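Local structure of chloramphenicol acetyltransferase (Bacteroides thetaiotaomicron, 2I9D) at residues D9-W13 with E14-N18; Q50-F53 with L54-Y58; V60-A63 with A64-P68. The protein probably acetylates the antibiotic chloramphenicol on a hydroxyl oxygen, as a trimeric member of the chloramphenicol acetyltransferase family. All blocks are in the same frame, centred on the assembly; numbering follows the deposited sequence.

Contact 1 (D9-W13 with E14-N18); sequences DIENW and ERKEN
Ile10 meets Lys16 across a tight bend that ends in a type I beta turn, Trp13 to Lys16, leading from the loop after strand 5-7 into helix 16-22. The methyl CG2 of Ile10 merely brushes the lysine chain, at 4.2 Å from CG of Lys16; Ile10 also packs on Val80 of strand 80-83. Glu11 follows at the surface. Its chain bends at chi2, which brings the carboxylate back toward the turn, and OE1 forms a salt bridge of 3.2 Å with NZ of Lys16. The lysine chain is extended beyond CG and therefore long enough to span the bend, a link at the surface that water probably weakens.

Trp13 carries most of the contact. With its CG anti to the backbone N (chi1 -167°), the indole lies against the turn that follows, with Arg15 CB over one face. Lys16 N donates to Trp13 O at 3.2 Å and 166°, a nearly straight bond that closes the turn although the donor stands above the carbonyl plane. Tyr72 lies against the indole with its ring nearly parallel. Arg15, the N-cap residue, turns its guanidinium away from the tryptophan to a salt bridge with Asp201 and a hydrogen bond to Gly198 O, close to His197, the predicted proton acceptor. What it leaves on the indole is a CH-pi contact: CB of Arg15 sits 3.8 Å from the centroid of the six-membered ring of Trp13, 25° off the normal.

Contact 2 (Q50-F53 with L54-Y58); sequences QSFF and LHYLY
Phe52, Phe53 and Tyr56 form an aromatic cluster at the N-terminal end of helix 52-66. Tyr56 is the hub. Its CG stands between the backbone N and the carbonyl carbon (chi1 67°), which swings the ring back toward the start of the helix, between the two phenylalanines. Its CD2 edge points into the face of Phe52, a T-shaped pair with centroids 5.3 Å apart and planes at 78°. Its own face in turn receives the edge of Phe53 in an offset edge-to-face pair at 5.7 Å, and CA of Phe53 lies over the same ring as a CH-pi donor, 4.0 Å from the centroid of Tyr56. An alanine in place of Tyr56 is likely to leave the face of Phe52 and the CD1 edge of Phe53 without their shared partner and open a gap between them. Beyond the tyrosine, Phe53 runs side by side with Leu57, CZ to CD2 at 3.9 Å, a flat ring against a branched aliphatic end; both rest on strands 87-93 and 146-151.

Partly exposed Ser51 is held more loosely: its CB stays 4.1 Å from CD1 of Leu54, and its O receives weak bonds from the N-H groups of Leu54 and His55, whereas at the next residue Tyr56 N reaches Phe52 O at 3.1 Å and 159°. Gln50 NE2 lies at the imidazole edge, 2.9 Å from His55 NE2 but without hydrogen-bond geometry, and its chain packs on helix 111-124. This is a helix N terminus with Ser51 as N-cap, its aromatic cluster set between helix 39-47 and the mixed sheet of the chloramphenicol acetyltransferase fold.

Contact 3 (V60-A63 with A64-P68); sequences VLRA and ANEIP
The C-terminal end of helix 52-66, buried between strand 146-151 and helix 202-216, is held by i to i+4 pairings of backbone and side chains. Along the backbone, Ala64 N, Asn65 N and Glu66 N donate to Val60 O, Leu61 O and Arg62 O; the last bond of the series, Ile67 N to Ala63 O, is weak at 3.1 Å and 135°, where the chain leaves the helix. Small residues suit the inner side: Ala63 lets Phe208 and Val212 of helix 202-216 come close, and Ala64 lies on Ile147 of strand 146-151.

Asn65 adds a side-chain bond to the helical one. Its ND2 reaches Leu61 O at 2.8 Å and its backbone N reaches the same oxygen at 3.1 Å, from opposite faces of the carbonyl plane, so one carbonyl oxygen of a buried residue is gripped twice. OD1 of Asn65 accepts from Ile86 N, which fixes the rotation of the amide.

Arg62 and Glu66 pair one turn apart. With CG anti to the backbone N (chi1 -179°) and the chain extended to NE, Arg62 carries its guanidinium to the carboxylate of Glu66, while NH1 hydrogen-bonds Tyr58 OH. That carboxylate is shared, OE1 forming a salt bridge with Lys211. Its plane is turned 66° from the guanidinium, and NE of Arg62 donates to OE2 of Glu66, a hydrogen bond within a salt bridge, from above the carboxylate plane at 2.9 Å.

Overall arrangement
From the N terminus the chain leaves strand 5-7 and meets contact 1, which closes a short turn into helix 16-22 at the surface, near the predicted catalytic histidine. Strand 29-37 and helix 39-47 follow before helix 52-66, which carries the other two contacts: contact 2 at its start, contact 3 at its end, their centres about 15 Å apart. All three lie in series, none enclosing or crossing another. Contact 1 is about 36 Å from contact 2, centre to centre, on opposite sides of the chain's centre, but its nearest atoms come to about 7 Å from contact 3. Helix 52-66 thus runs from helices 39-47 and 111-124 past the mixed sheet to helix 202-216.

Contact 1 (D9-W13 with E14-N18)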
ATOM      1  N   ASP A   9     -21.707 -24.118   2.004  1.00 50.81           N
ATOM      2  CA  ASP A   9     -22.593 -24.315   0.870  1.00 51.48           C
ATOM      3  C   ASP A   9     -22.663 -23.022   0.059  1.00 51.59           C
ATOM      4  O   ASP A   9     -23.357 -22.071   0.427  1.00 51.61           O
ATOM      5  CB  ASP A   9     -23.987 -24.770   1.342  1.00 51.86           C
ATOM      6  CG  ASP A   9     -24.996 -24.951   0.183  1.00 52.16           C
ATOM      7  OD1 ASP A   9     -24.611 -25.111  -1.015  1.00 48.95           O
ATOM      8  OD2 ASP A   9     -26.206 -24.930   0.504  1.00 53.58           O
ATOM      9  N   ILE A  10     -21.930 -23.010  -1.047  1.00 52.20           N
ATOM     10  CA  ILE A  10     -21.816 -21.844  -1.917  1.00 53.16           C
ATOM     11  C   ILE A  10     -23.164 -21.339  -2.460  1.00 53.99           C
ATOM     12  O   ILE A  10     -23.325 -20.130  -2.675  1.00 53.99           O
ATOM     13  CB  ILE A  10     -20.826 -22.118  -3.084  1.00 53.12           C
ATOM     14  CG1 ILE A  10     -19.415 -22.434  -2.545  1.00 54.20           C
ATOM     15  CG2 ILE A  10     -20.774 -20.950  -4.086  1.00 52.85           C
ATOM     16  CD1 ILE A  10     -18.770 -21.316  -1.685  1.00 54.51           C
ATOM     17  N   GLU A  11     -24.123 -22.250  -2.671  1.00 54.61           N
ATOM     18  CA  GLU A  11     -25.409 -21.878  -3.274  1.00 55.24           C
ATOM     19  C   GLU A  11     -26.229 -20.999  -2.346  1.00 54.65           C
ATOM     20  O   GLU A  11     -26.772 -19.986  -2.764  1.00 55.11           O
ATOM     21  CB  GLU A  11     -26.203 -23.107  -3.706  1.00 55.89           C
ATOM     22  CG  GLU A  11     -26.639 -23.016  -5.171  1.00 58.23           C
ATOM     23  CD  GLU A  11     -25.468 -22.679  -6.103  1.00 60.14           C
ATOM     24  OE1 GLU A  11     -25.576 -21.671  -6.850  1.00 61.00           O
ATOM     25  OE2 GLU A  11     -24.440 -23.407  -6.074  1.00 59.81           O
ATOM     26  N   ASN A  12     -26.296 -21.387  -1.083  1.00 54.12           N
ATOM     27  CA  ASN A  12     -26.670 -20.465  -0.024  1.00 53.41           C
ATOM     28  C   ASN A  12     -25.440 -19.565   0.239  1.00 53.07           C
ATOM     29  O   ASN A  12     -24.679 -19.317  -0.703  1.00 54.18           O
ATOM     30  CB  ASN A  12     -27.199 -21.270   1.152  1.00 53.37           C
ATOM     31  CG  ASN A  12     -28.369 -22.183   0.725  1.00 54.36           C
ATOM     32  OD1 ASN A  12     -29.364 -21.717   0.164  1.00 54.96           O
ATOM     33  ND2 ASN A  12     -28.222 -23.482   0.939  1.00 54.65           N
ATOM     34  N   TRP A  13     -25.198 -19.054   1.439  1.00 51.31           N
ATOM     35  CA  TRP A  13     -24.066 -18.083   1.603  1.00 49.68           C
ATOM     36  C   TRP A  13     -24.311 -16.761   0.869  1.00 48.48           C
ATOM     37  O   TRP A  13     -24.372 -16.695  -0.366  1.00 46.87           O
ATOM     38  CB  TRP A  13     -22.680 -18.659   1.205  1.00 49.21           C
ATOM     39  CG  TRP A  13     -21.469 -17.784   1.653  1.00 49.84           C
ATOM     40  CD1 TRP A  13     -21.358 -17.074   2.823  1.00 48.41           C
ATOM     41  CD2 TRP A  13     -20.224 -17.576   0.949  1.00 47.96           C
ATOM     42  NE1 TRP A  13     -20.148 -16.432   2.878  1.00 48.56           N
ATOM     43  CE2 TRP A  13     -19.430 -16.718   1.747  1.00 48.30           C
ATOM     44  CE3 TRP A  13     -19.711 -18.018  -0.279  1.00 48.35           C
ATOM     45  CZ2 TRP A  13     -18.141 -16.298   1.360  1.00 47.85           C
ATOM     46  CZ3 TRP A  13     -18.426 -17.601  -0.664  1.00 48.67           C
ATOM     47  CH2 TRP A  13     -17.659 -16.748   0.159  1.00 47.68           C
ATOM     48  N   GLU A  14     -24.432 -15.707   1.670  1.00 48.12           N
ATOM     49  CA  GLU A  14     -24.748 -14.368   1.176  1.00 47.79           C
ATOM     50  C   GLU A  14     -23.696 -13.781   0.221  1.00 46.69           C
ATOM     51  O   GLU A  14     -24.018 -12.908  -0.594  1.00 46.28           O
ATOM     52  CB  GLU A  14     -25.026 -13.417   2.354  1.00 47.94           C
ATOM     53  CG  GLU A  14     -24.034 -13.490   3.532  1.00 48.40           C
ATOM     54  CD  GLU A  14     -24.424 -12.552   4.683  1.00 49.46           C
ATOM     55  OE1 GLU A  14     -25.538 -11.972   4.643  1.00 52.71           O
ATOM     56  OE2 GLU A  14     -23.631 -12.394   5.636  1.00 50.45           O
ATOM     57  N   ARG A  15     -22.458 -14.284   0.295  1.00 45.70           N
ATOM     58  CA  ARG A  15     -21.360 -13.763  -0.540  1.00 44.02           C
ATOM     59  C   ARG A  15     -21.017 -14.611  -1.750  1.00 44.47           C
ATOM     60  O   ARG A  15     -19.989 -14.382  -2.385  1.00 44.57           O
ATOM     61  CB  ARG A  15     -20.095 -13.507   0.282  1.00 44.08           C
ATOM     62  CG  ARG A  15     -20.208 -12.396   1.304  1.00 41.94           C
ATOM     63  CD  ARG A  15     -18.829 -12.113   1.924  1.00 40.91           C
ATOM     64  NE  ARG A  15     -17.905 -11.494   0.971  1.00 33.87           N
ATOM     65  CZ  ARG A  15     -17.896 -10.191   0.674  1.00 33.79           C
ATOM     66  NH1 ARG A  15     -18.787  -9.374   1.243  1.00 31.23           N
ATOM     67  NH2 ARG A  15     -17.016  -9.698  -0.207  1.00 30.54           N
ATOM     68  N   LYS A  16     -21.871 -15.576  -2.070  1.00 44.63           N
ATOM     69  CA  LYS A  16     -21.784 -16.329  -3.324  1.00 45.71           C
ATOM     70  C   LYS A  16     -21.325 -15.453  -4.495  1.00 45.50           C
ATOM     71  O   LYS A  16     -20.305 -15.723  -5.134  1.00 46.09           O
ATOM     72  CB  LYS A  16     -23.145 -16.958  -3.666  1.00 45.49           C
ATOM     73  CG  LYS A  16     -23.171 -17.645  -5.037  1.00 46.63           C
ATOM     74  CD  LYS A  16     -24.580 -17.910  -5.551  1.00 47.53           C
ATOM     75  CE  LYS A  16     -24.517 -18.767  -6.815  1.00 50.07           C
ATOM     76  NZ  LYS A  16     -25.699 -18.550  -7.700  1.00 51.39           N
ATOM     77  N   GLU A  17     -22.081 -14.398  -4.764  1.00 45.58           N
ATOM     78  CA  GLU A  17     -21.835 -13.535  -5.913  1.00 45.56           C
ATOM     79  C   GLU A  17     -20.584 -12.641  -5.767  1.00 44.25           C
ATOM     80  O   GLU A  17     -19.870 -12.389  -6.742  1.00 43.39           O
ATOM     81  CB  GLU A  17     -23.108 -12.712  -6.215  1.00 46.83           C
ATOM     82  CG  GLU A  17     -24.263 -13.563  -6.825  1.00 50.56           C
ATOM     83  CD  GLU A  17     -23.864 -14.227  -8.166  1.00 56.77           C
ATOM     84  OE1 GLU A  17     -24.248 -13.672  -9.230  1.00 60.12           O
ATOM     85  OE2 GLU A  17     -23.155 -15.282  -8.172  1.00 57.86           O
ATOM     86  N   ASN A  18     -20.348 -12.161  -4.547  1.00 43.18           N
ATOM     87  CA  ASN A  18     -19.138 -11.420  -4.209  1.00 42.59           C
ATOM     88  C   ASN A  18     -17.886 -12.259  -4.488  1.00 41.69           C
ATOM     89  O   ASN A  18     -16.962 -11.798  -5.157  1.00 41.11           O
ATOM     90  CB  ASN A  18     -19.162 -10.997  -2.741  1.00 42.63           C
ATOM     91  CG  ASN A  18     -20.429 -10.239  -2.366  1.00 43.91           C
ATOM     92  OD1 ASN A  18     -20.408  -9.014  -2.159  1.00 42.24           O
ATOM     93  ND2 ASN A  18     -21.546 -10.968  -2.271  1.00 42.80           N
TER

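Contact 2 (Q50-F53 with L54-Y58)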
ATOM      1  N   GLN A  50       3.459  -5.326  31.708  1.00 40.45           N
ATOM      2  CA  GLN A  50       3.247  -6.272  30.608  1.00 39.21           C
ATOM      3  C   GLN A  50       3.756  -5.796  29.246  1.00 38.31           C
ATOM      4  O   GLN A  50       4.070  -4.620  29.058  1.00 38.17           O
ATOM      5  CB  GLN A  50       1.755  -6.601  30.503  1.00 39.13           C
ATOM      6  CG  GLN A  50       1.236  -7.357  31.700  1.00 38.69           C
ATOM      7  CD  GLN A  50      -0.224  -7.659  31.607  1.00 39.30           C
ATOM      8  OE1 GLN A  50      -0.674  -8.702  32.067  1.00 41.16           O
ATOM      9  NE2 GLN A  50      -0.981  -6.755  31.023  1.00 38.17           N
ATOM     10  N   SER A  51       3.825  -6.727  28.294  1.00 37.35           N
ATOM     11  CA  SER A  51       4.209  -6.422  26.920  1.00 35.44           C
ATOM     12  C   SER A  51       3.069  -5.730  26.144  1.00 33.96           C
ATOM     13  O   SER A  51       1.971  -6.281  25.990  1.00 33.27           O
ATOM     14  CB  SER A  51       4.660  -7.699  26.230  1.00 35.68           C
ATOM     15  OG  SER A  51       5.007  -7.458  24.879  1.00 38.91           O
ATOM     16  N   PHE A  52       3.317  -4.502  25.689  1.00 32.79           N
ATOM     17  CA  PHE A  52       2.317  -3.773  24.909  1.00 31.48           C
ATOM     18  C   PHE A  52       2.003  -4.532  23.590  1.00 31.04           C
ATOM     19  O   PHE A  52       0.845  -4.595  23.140  1.00 30.88           O
ATOM     20  CB  PHE A  52       2.818  -2.355  24.652  1.00 31.63           C
ATOM     21  CG  PHE A  52       1.931  -1.535  23.736  1.00 31.70           C
ATOM     22  CD1 PHE A  52       0.594  -1.315  24.043  1.00 31.35           C
ATOM     23  CD2 PHE A  52       2.451  -0.965  22.575  1.00 32.72           C
ATOM     24  CE1 PHE A  52      -0.228  -0.563  23.193  1.00 31.28           C
ATOM     25  CE2 PHE A  52       1.633  -0.196  21.729  1.00 31.53           C
ATOM     26  CZ  PHE A  52       0.295  -0.001  22.054  1.00 30.99           C
ATOM     27  N   PHE A  53       3.042  -5.134  23.010  1.00 30.38           N
ATOM     28  CA  PHE A  53       2.924  -6.029  21.838  1.00 30.30           C
ATOM     29  C   PHE A  53       1.792  -7.077  21.955  1.00 30.31           C
ATOM     30  O   PHE A  53       0.987  -7.254  21.041  1.00 30.64           O
ATOM     31  CB  PHE A  53       4.288  -6.688  21.534  1.00 29.57           C
ATOM     32  CG  PHE A  53       4.205  -7.811  20.549  1.00 30.76           C
ATOM     33  CD1 PHE A  53       4.005  -7.551  19.177  1.00 29.94           C
ATOM     34  CD2 PHE A  53       4.293  -9.136  20.975  1.00 28.59           C
ATOM     35  CE1 PHE A  53       3.913  -8.600  18.254  1.00 30.43           C
ATOM     36  CE2 PHE A  53       4.217 -10.185  20.054  1.00 29.44           C
ATOM     37  CZ  PHE A  53       4.015  -9.914  18.689  1.00 29.15           C
ATOM     38  N   LEU A  54       1.715  -7.747  23.104  1.00 30.67           N
ATOM     39  CA  LEU A  54       0.693  -8.749  23.346  1.00 30.47           C
ATOM     40  C   LEU A  54      -0.687  -8.147  23.539  1.00 30.44           C
ATOM     41  O   LEU A  54      -1.697  -8.805  23.244  1.00 30.53           O
ATOM     42  CB  LEU A  54       1.085  -9.670  24.529  1.00 30.77           C
ATOM     43  CG  LEU A  54       2.295 -10.576  24.223  1.00 30.88           C
ATOM     44  CD1 LEU A  54       2.788 -11.302  25.482  1.00 30.85           C
ATOM     45  CD2 LEU A  54       1.993 -11.548  23.070  1.00 29.13           C
ATOM     46  N   HIS A  55      -0.741  -6.902  24.012  1.00 30.24           N
ATOM     47  CA  HIS A  55      -2.021  -6.188  24.105  1.00 30.34           C
ATOM     48  C   HIS A  55      -2.639  -5.897  22.731  1.00 29.24           C
ATOM     49  O   HIS A  55      -3.814  -6.137  22.533  1.00 29.67           O
ATOM     50  CB  HIS A  55      -1.882  -4.891  24.913  1.00 30.55           C
ATOM     51  CG  HIS A  55      -1.976  -5.083  26.391  1.00 33.65           C
ATOM     52  ND1 HIS A  55      -3.060  -4.647  27.135  1.00 36.34           N
ATOM     53  CD2 HIS A  55      -1.119  -5.658  27.272  1.00 34.28           C
ATOM     54  CE1 HIS A  55      -2.865  -4.948  28.407  1.00 34.81           C
ATOM     55  NE2 HIS A  55      -1.698  -5.562  28.515  1.00 37.25           N
ATOM     56  N   TYR A  56      -1.861  -5.373  21.785  1.00 28.45           N
ATOM     57  CA  TYR A  56      -2.413  -5.149  20.447  1.00 27.69           C
ATOM     58  C   TYR A  56      -2.516  -6.414  19.604  1.00 27.26           C
ATOM     59  O   TYR A  56      -3.399  -6.514  18.754  1.00 26.19           O
ATOM     60  CB  TYR A  56      -1.764  -3.967  19.701  1.00 27.63           C
ATOM     61  CG  TYR A  56      -0.312  -4.085  19.282  1.00 27.64           C
ATOM     62  CD1 TYR A  56       0.088  -4.941  18.224  1.00 26.27           C
ATOM     63  CD2 TYR A  56       0.655  -3.281  19.877  1.00 25.10           C
ATOM     64  CE1 TYR A  56       1.436  -5.007  17.820  1.00 25.20           C
ATOM     65  CE2 TYR A  56       2.000  -3.339  19.477  1.00 26.11           C
ATOM     66  CZ  TYR A  56       2.373  -4.189  18.453  1.00 27.16           C
ATOM     67  OH  TYR A  56       3.692  -4.228  18.080  1.00 30.22           O
ATOM     68  N   LEU A  57      -1.659  -7.396  19.892  1.00 27.68           N
ATOM     69  CA  LEU A  57      -1.751  -8.689  19.229  1.00 28.09           C
ATOM     70  C   LEU A  57      -3.092  -9.338  19.576  1.00 28.88           C
ATOM     71  O   LEU A  57      -3.805  -9.868  18.695  1.00 28.98           O
ATOM     72  CB  LEU A  57      -0.567  -9.594  19.606  1.00 28.00           C
ATOM     73  CG  LEU A  57      -0.323 -10.816  18.704  1.00 27.79           C
ATOM     74  CD1 LEU A  57       0.207 -10.341  17.345  1.00 27.01           C
ATOM     75  CD2 LEU A  57       0.682 -11.828  19.331  1.00 26.40           C
ATOM     76  N   TYR A  58      -3.443  -9.277  20.855  1.00 29.63           N
ATOM     77  CA  TYR A  58      -4.733  -9.777  21.299  1.00 30.61           C
ATOM     78  C   TYR A  58      -5.905  -9.039  20.637  1.00 29.89           C
ATOM     79  O   TYR A  58      -6.850  -9.676  20.140  1.00 29.04           O
ATOM     80  CB  TYR A  58      -4.862  -9.689  22.827  1.00 32.73           C
ATOM     81  CG  TYR A  58      -6.206 -10.171  23.300  1.00 34.90           C
ATOM     82  CD1 TYR A  58      -6.530 -11.517  23.234  1.00 37.62           C
ATOM     83  CD2 TYR A  58      -7.173  -9.282  23.751  1.00 37.36           C
ATOM     84  CE1 TYR A  58      -7.768 -11.988  23.641  1.00 39.35           C
ATOM     85  CE2 TYR A  58      -8.431  -9.744  24.173  1.00 41.31           C
ATOM     86  CZ  TYR A  58      -8.711 -11.107  24.103  1.00 39.72           C
ATOM     87  OH  TYR A  58      -9.932 -11.607  24.509  1.00 41.60           O
TER

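Contact 3 (V60-A63 with A64-P68)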
ATOM      1  N   VAL A  60      -6.093  -7.453  17.856  1.00 28.79           N
ATOM      2  CA  VAL A  60      -6.218  -7.806  16.451  1.00 27.95           C
ATOM      3  C   VAL A  60      -6.806  -9.221  16.308  1.00 27.92           C
ATOM      4  O   VAL A  60      -7.709  -9.448  15.486  1.00 27.10           O
ATOM      5  CB  VAL A  60      -4.840  -7.671  15.716  1.00 28.39           C
ATOM      6  CG1 VAL A  60      -4.824  -8.453  14.378  1.00 26.89           C
ATOM      7  CG2 VAL A  60      -4.485  -6.218  15.498  1.00 26.94           C
ATOM      8  N   LEU A  61      -6.287 -10.161  17.104  1.00 28.04           N
ATOM      9  CA  LEU A  61      -6.706 -11.574  17.016  1.00 28.57           C
ATOM     10  C   LEU A  61      -8.189 -11.738  17.409  1.00 29.53           C
ATOM     11  O   LEU A  61      -8.944 -12.497  16.758  1.00 29.48           O
ATOM     12  CB  LEU A  61      -5.812 -12.483  17.873  1.00 27.82           C
ATOM     13  CG  LEU A  61      -6.001 -14.001  17.740  1.00 27.97           C
ATOM     14  CD1 LEU A  61      -5.781 -14.474  16.304  1.00 26.15           C
ATOM     15  CD2 LEU A  61      -5.082 -14.725  18.671  1.00 26.75           C
ATOM     16  N   ARG A  62      -8.584 -11.007  18.453  1.00 30.49           N
ATOM     17  CA  ARG A  62      -9.956 -10.994  18.933  1.00 32.16           C
ATOM     18  C   ARG A  62     -10.924 -10.427  17.903  1.00 31.84           C
ATOM     19  O   ARG A  62     -11.983 -11.004  17.689  1.00 32.45           O
ATOM     20  CB  ARG A  62     -10.072 -10.236  20.258  1.00 33.09           C
ATOM     21  CG  ARG A  62     -11.514 -10.204  20.832  1.00 37.83           C
ATOM     22  CD  ARG A  62     -11.534  -9.976  22.341  1.00 43.27           C
ATOM     23  NE  ARG A  62     -12.875  -9.659  22.833  1.00 48.94           N
ATOM     24  CZ  ARG A  62     -13.161  -9.383  24.107  1.00 52.82           C
ATOM     25  NH1 ARG A  62     -12.193  -9.391  25.030  1.00 53.99           N
ATOM     26  NH2 ARG A  62     -14.416  -9.091  24.459  1.00 52.28           N
ATOM     27  N   ALA A  63     -10.567  -9.316  17.259  1.00 32.27           N
ATOM     28  CA  ALA A  63     -11.404  -8.747  16.185  1.00 32.33           C
ATOM     29  C   ALA A  63     -11.632  -9.704  15.004  1.00 32.54           C
ATOM     30  O   ALA A  63     -12.721  -9.745  14.421  1.00 32.82           O
ATOM     31  CB  ALA A  63     -10.832  -7.412  15.708  1.00 32.06           C
ATOM     32  N   ALA A  64     -10.607 -10.488  14.667  1.00 33.08           N
ATOM     33  CA  ALA A  64     -10.667 -11.431  13.539  1.00 33.26           C
ATOM     34  C   ALA A  64     -11.582 -12.609  13.881  1.00 33.49           C
ATOM     35  O   ALA A  64     -12.304 -13.145  13.027  1.00 33.33           O
ATOM     36  CB  ALA A  64      -9.271 -11.923  13.189  1.00 32.50           C
ATOM     37  N   ASN A  65     -11.529 -13.015  15.141  1.00 33.79           N
ATOM     38  CA  ASN A  65     -12.420 -14.043  15.633  1.00 34.24           C
ATOM     39  C   ASN A  65     -13.857 -13.549  15.715  1.00 34.98           C
ATOM     40  O   ASN A  65     -14.778 -14.289  15.328  1.00 35.29           O
ATOM     41  CB  ASN A  65     -11.919 -14.564  16.969  1.00 34.35           C
ATOM     42  CG  ASN A  65     -10.865 -15.633  16.793  1.00 34.18           C
ATOM     43  OD1 ASN A  65     -11.190 -16.777  16.500  1.00 33.96           O
ATOM     44  ND2 ASN A  65      -9.596 -15.263  16.947  1.00 34.53           N
ATOM     45  N   GLU A  66     -14.039 -12.287  16.134  1.00 34.68           N
ATOM     46  CA  GLU A  66     -15.388 -11.748  16.389  1.00 35.47           C
ATOM     47  C   GLU A  66     -16.169 -11.291  15.173  1.00 34.86           C
ATOM     48  O   GLU A  66     -17.385 -11.182  15.253  1.00 34.43           O
ATOM     49  CB  GLU A  66     -15.393 -10.678  17.489  1.00 35.04           C
ATOM     50  CG  GLU A  66     -15.151 -11.268  18.868  1.00 36.38           C
ATOM     51  CD  GLU A  66     -15.249 -10.248  20.008  1.00 37.05           C
ATOM     52  OE1 GLU A  66     -15.563  -9.064  19.749  1.00 40.47           O
ATOM     53  OE2 GLU A  66     -15.013 -10.640  21.172  1.00 39.59           O
ATOM     54  N   ILE A  67     -15.479 -11.071  14.051  1.00 34.83           N
ATOM     55  CA  ILE A  67     -16.119 -10.692  12.792  1.00 34.68           C
ATOM     56  C   ILE A  67     -15.987 -11.872  11.832  1.00 35.55           C
ATOM     57  O   ILE A  67     -14.892 -12.135  11.330  1.00 36.72           O
ATOM     58  CB  ILE A  67     -15.503  -9.379  12.196  1.00 34.51           C
ATOM     59  CG1 ILE A  67     -15.596  -8.242  13.215  1.00 34.04           C
ATOM     60  CG2 ILE A  67     -16.206  -8.953  10.919  1.00 33.49           C
ATOM     61  CD1 ILE A  67     -14.621  -7.101  12.974  1.00 34.12           C
ATOM     62  N   PRO A  68     -17.093 -12.599  11.573  1.00 35.78           N
ATOM     63  CA  PRO A  68     -16.960 -13.916  10.941  1.00 35.47           C
ATOM     64  C   PRO A  68     -16.411 -13.894   9.519  1.00 34.87           C
ATOM     65  O   PRO A  68     -15.923 -14.910   9.041  1.00 35.65           O
ATOM     66  CB  PRO A  68     -18.400 -14.486  10.969  1.00 34.96           C
ATOM     67  CG  PRO A  68     -19.281 -13.323  11.071  1.00 36.05           C
ATOM     68  CD  PRO A  68     -18.512 -12.247  11.817  1.00 36.31           C
TER